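Local coordinates for ATP-dependent zinc metalloprotease FtsH (Thermotoga maritima, PDB 4M8A), which probably acts as a processive, ATP-dependent zinc metallopeptidase on cytoplasmic and membrane proteins, with a role in membrane-protein quality control, at residues T10-M15 / L34-K39. Numbering follows the deposited sequence. Where two conformers were deposited one is given.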
ATOM      1  N   THR B  10      15.848   3.286  13.452  1.00 15.84           N
ATOM      2  CA  THR B  10      16.267   3.261  12.053  1.00 17.77           C
ATOM      3  C   THR B  10      16.416   1.834  11.532  1.00 19.02           C
ATOM      4  O   THR B  10      15.951   1.513  10.435  1.00 19.70           O
ATOM      5  CB  THR B  10      17.581   4.021  11.873  1.00 16.45           C
ATOM      6  OG1 THR B  10      17.391   5.354  12.343  1.00 17.64           O
ATOM      7  CG2 THR B  10      17.984   4.082  10.408  1.00 20.32           C
ATOM      8  N   SER B  11      17.047   0.977  12.328  1.00 16.73           N
ATOM      9  CA  SER B  11      17.251  -0.409  11.925  1.00 19.36           C
ATOM     10  C   SER B  11      15.920  -1.160  11.839  1.00 17.99           C
ATOM     11  O   SER B  11      15.750  -2.020  10.976  1.00 20.88           O
ATOM     12  CB  SER B  11      18.224  -1.125  12.863  1.00 21.76           C
ATOM     13  OG  SER B  11      19.562  -0.672  12.677  1.00 25.46           O
ATOM     14  N   PHE B  12      14.981  -0.811  12.713  1.00 16.71           N
ATOM     15  CA  PHE B  12      13.635  -1.376  12.676  1.00 16.20           C
ATOM     16  C   PHE B  12      12.949  -1.028  11.362  1.00 17.33           C
ATOM     17  O   PHE B  12      12.404  -1.903  10.688  1.00 17.62           O
ATOM     18  CB  PHE B  12      12.812  -0.847  13.854  1.00 14.00           C
ATOM     19  CG  PHE B  12      11.324  -1.049  13.707  1.00 13.92           C
ATOM     20  CD1 PHE B  12      10.777  -2.322  13.650  1.00 14.36           C
ATOM     21  CD2 PHE B  12      10.472   0.047  13.644  1.00 16.54           C
ATOM     22  CE1 PHE B  12       9.403  -2.501  13.511  1.00 14.97           C
ATOM     23  CE2 PHE B  12       9.103  -0.120  13.515  1.00 17.25           C
ATOM     24  CZ  PHE B  12       8.562  -1.397  13.452  1.00 15.35           C
ATOM     25  N   VAL B  13      12.971   0.252  10.998  1.00 15.90           N
ATOM     26  CA  VAL B  13      12.389   0.678   9.729  1.00 17.71           C
ATOM     27  C   VAL B  13      13.056  -0.049   8.561  1.00 18.63           C
ATOM     28  O   VAL B  13      12.366  -0.500   7.639  1.00 21.71           O
ATOM     29  CB  VAL B  13      12.442   2.215   9.562  1.00 18.10           C
ATOM     30  CG1 VAL B  13      12.000   2.620   8.185  1.00 18.75           C
ATOM     31  CG2 VAL B  13      11.578   2.885  10.627  1.00 21.20           C
ATOM     32  N   GLN B  14      14.388  -0.186   8.639  0.54 18.65           N
ATOM     33  CA  GLN B  14      15.211  -0.940   7.673  0.54 18.97           C
ATOM     34  C   GLN B  14      14.718  -2.378   7.475  0.54 18.06           C
ATOM     35  O   GLN B  14      14.717  -2.912   6.359  0.54 19.64           O
ATOM     36  CB  GLN B  14      16.687  -0.974   8.126  0.54 21.03           C
ATOM     37  CG  GLN B  14      17.570   0.173   7.622  0.54 20.57           C
ATOM     38  CD  GLN B  14      18.950   0.269   8.294  0.54 21.41           C
ATOM     39  OE1 GLN B  14      19.327  -0.559   9.127  0.54 23.20           O
ATOM     40  NE2 GLN B  14      19.702   1.299   7.926  0.54 21.61           N
ATOM     41  N   MET B  15      14.312  -3.000   8.574  1.00 19.13           N
ATOM     42  CA  MET B  15      13.798  -4.371   8.569  1.00 19.48           C
ATOM     43  C   MET B  15      12.402  -4.468   7.977  1.00 20.90           C
ATOM     44  O   MET B  15      12.087  -5.407   7.239  1.00 22.08           O
ATOM     45  CB  MET B  15      13.810  -4.949   9.980  1.00 19.15           C
ATOM     46  CG  MET B  15      15.194  -5.278  10.440  1.00 25.92           C
ATOM     47  SD  MET B  15      15.205  -5.801  12.148  1.00 31.17           S
ATOM     48  CE  MET B  15      14.002  -7.111  12.106  1.00 31.21           C
ATOM     49  N   LEU B  34       8.478  -0.993  21.341  1.00 11.85           N
ATOM     50  CA  LEU B  34       7.968  -1.929  20.363  1.00 11.05           C
ATOM     51  C   LEU B  34       8.727  -3.222  20.509  1.00 11.53           C
ATOM     52  O   LEU B  34       9.949  -3.224  20.561  1.00 14.93           O
ATOM     53  CB  LEU B  34       8.201  -1.417  18.937  1.00 12.92           C
ATOM     54  CG  LEU B  34       7.843   0.028  18.608  1.00 17.47           C
ATOM     55  CD1 LEU B  34       8.185   0.323  17.165  1.00 15.56           C
ATOM     56  CD2 LEU B  34       6.378   0.313  18.887  1.00 17.69           C
ATOM     57  N   ARG B  35       8.014  -4.335  20.592  0.55  9.92           N
ATOM     58  CA  ARG B  35       8.677  -5.622  20.530  0.55  8.95           C
ATOM     59  C   ARG B  35       8.470  -6.166  19.135  0.55  9.71           C
ATOM     60  O   ARG B  35       7.334  -6.287  18.655  0.55 10.22           O
ATOM     61  CB  ARG B  35       8.127  -6.578  21.578  0.55 13.62           C
ATOM     62  CG  ARG B  35       8.597  -6.273  22.980  0.55 16.21           C
ATOM     63  CD  ARG B  35       8.339  -7.461  23.865  0.55 16.58           C
ATOM     64  NE  ARG B  35       7.197  -7.238  24.734  0.55 26.62           N
ATOM     65  CZ  ARG B  35       5.996  -7.767  24.548  0.55 25.28           C
ATOM     66  NH1 ARG B  35       5.756  -8.571  23.511  0.55 23.30           N
ATOM     67  NH2 ARG B  35       5.037  -7.497  25.414  0.55  8.07           N
ATOM     68  N   VAL B  36       9.578  -6.466  18.479  1.00 10.26           N
ATOM     69  CA  VAL B  36       9.578  -6.806  17.065  1.00 11.27           C
ATOM     70  C   VAL B  36      10.030  -8.257  16.882  1.00  9.36           C
ATOM     71  O   VAL B  36      11.132  -8.630  17.259  1.00 13.19           O
ATOM     72  CB  VAL B  36      10.506  -5.861  16.284  1.00 12.47           C
ATOM     73  CG1 VAL B  36      10.516  -6.208  14.801  1.00 13.41           C
ATOM     74  CG2 VAL B  36      10.098  -4.404  16.515  1.00 13.09           C
ATOM     75  N   TYR B  37       9.155  -9.068  16.316  1.00 10.82           N
ATOM     76  CA  TYR B  37       9.416 -10.484  16.113  1.00 11.32           C
ATOM     77  C   TYR B  37       9.713 -10.754  14.649  1.00 10.51           C
ATOM     78  O   TYR B  37       9.065 -10.201  13.768  1.00 13.00           O
ATOM     79  CB  TYR B  37       8.205 -11.311  16.554  1.00 11.25           C
ATOM     80  CG  TYR B  37       7.877 -11.183  18.018  1.00 10.44           C
ATOM     81  CD1 TYR B  37       7.129 -10.103  18.504  1.00 10.90           C
ATOM     82  CD2 TYR B  37       8.313 -12.141  18.928  1.00 10.24           C
ATOM     83  CE1 TYR B  37       6.830  -9.993  19.856  1.00 12.80           C
ATOM     84  CE2 TYR B  37       8.019 -12.038  20.275  1.00 13.86           C
ATOM     85  CZ  TYR B  37       7.285 -10.961  20.738  1.00 12.99           C
ATOM     86  OH  TYR B  37       7.007 -10.855  22.092  1.00 17.56           O
ATOM     87  N   THR B  38      10.674 -11.627  14.397  1.00 14.86           N
ATOM     88  CA  THR B  38      11.054 -11.976  13.046  1.00 16.21           C
ATOM     89  C   THR B  38      10.636 -13.394  12.692  1.00 17.33           C
ATOM     90  O   THR B  38      10.438 -14.247  13.569  1.00 19.74           O
ATOM     91  CB  THR B  38      12.560 -11.855  12.825  1.00 22.24           C
ATOM     92  OG1 THR B  38      13.238 -12.768  13.696  1.00 20.73           O
ATOM     93  CG2 THR B  38      13.030 -10.446  13.100  1.00 23.69           C
ATOM     94  N   LYS B  39      10.524 -13.646  11.392  1.00 19.13           N
ATOM     95  CA  LYS B  39      10.129 -14.957  10.900  1.00 22.61           C
ATOM     96  C   LYS B  39      11.154 -16.024  11.235  1.00 23.31           C
ATOM     97  O   LYS B  39      10.812 -17.209  11.281  1.00 27.23           O
ATOM     98  CB  LYS B  39       9.886 -14.907   9.394  1.00 23.34           C
ATOM     99  CG  LYS B  39       8.734 -13.989   9.018  1.00 25.63           C
ATOM    100  CD  LYS B  39       8.408 -14.038   7.534  1.00 27.50           C
ATOM    101  CE  LYS B  39       7.283 -13.057   7.210  1.00 30.55           C
ATOM    102  NZ  LYS B  39       7.021 -12.962   5.742  1.00 35.70           N
TER
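Phe-12 reaches from helix 9-17 to Leu-34 and Val-36 of strand 33-38, part of the buried core of the alpha/beta periplasmic domain of FtsH, in which this helix packs on a mixed beta-sheet. The axes of segments 10-15 and 34-38 approach to 11.1 Å, with 37° between their directions, and no hydrogen bond joins the segments, so the contact rests on apolar groups. CG of Phe-12 stands anti to the backbone N (chi1 164°), which carries the ring toward the strand. Val-36 and Leu-34 both come obliquely from the same side of the ring plane. Val-36 meets the CD1-CE1 flank: its CG2 lies 3.6 Å from Phe-12 CD1 and equally near CE1, with CG1 a little farther off. Leu-34 meets the CE2-CZ flank, its CD1 3.8 Å from Phe-12 CE2; in this off-centre CH-pi contact Leu-34 CD1 lies 4.3 Å from the centroid of the Phe-12 ring. Val-46 of strand 43-47, Val-26 and Leu-7 also touch the Phe-12 side chain. An alanine here is likely to open a gap between helix and strand, depriving the methyls of Leu-34 and Val-36 of their shared partner. One helical turn on, the Met-15 chain bends at chi3 (54°) to turn its terminal methyl toward the strand. Thr-38 OG1 hydrogen-bonds with Asp-40 OD1 and the backbone N of Arg-42, while Thr-38 CG2 packs 3.6 Å from Met-15 CE.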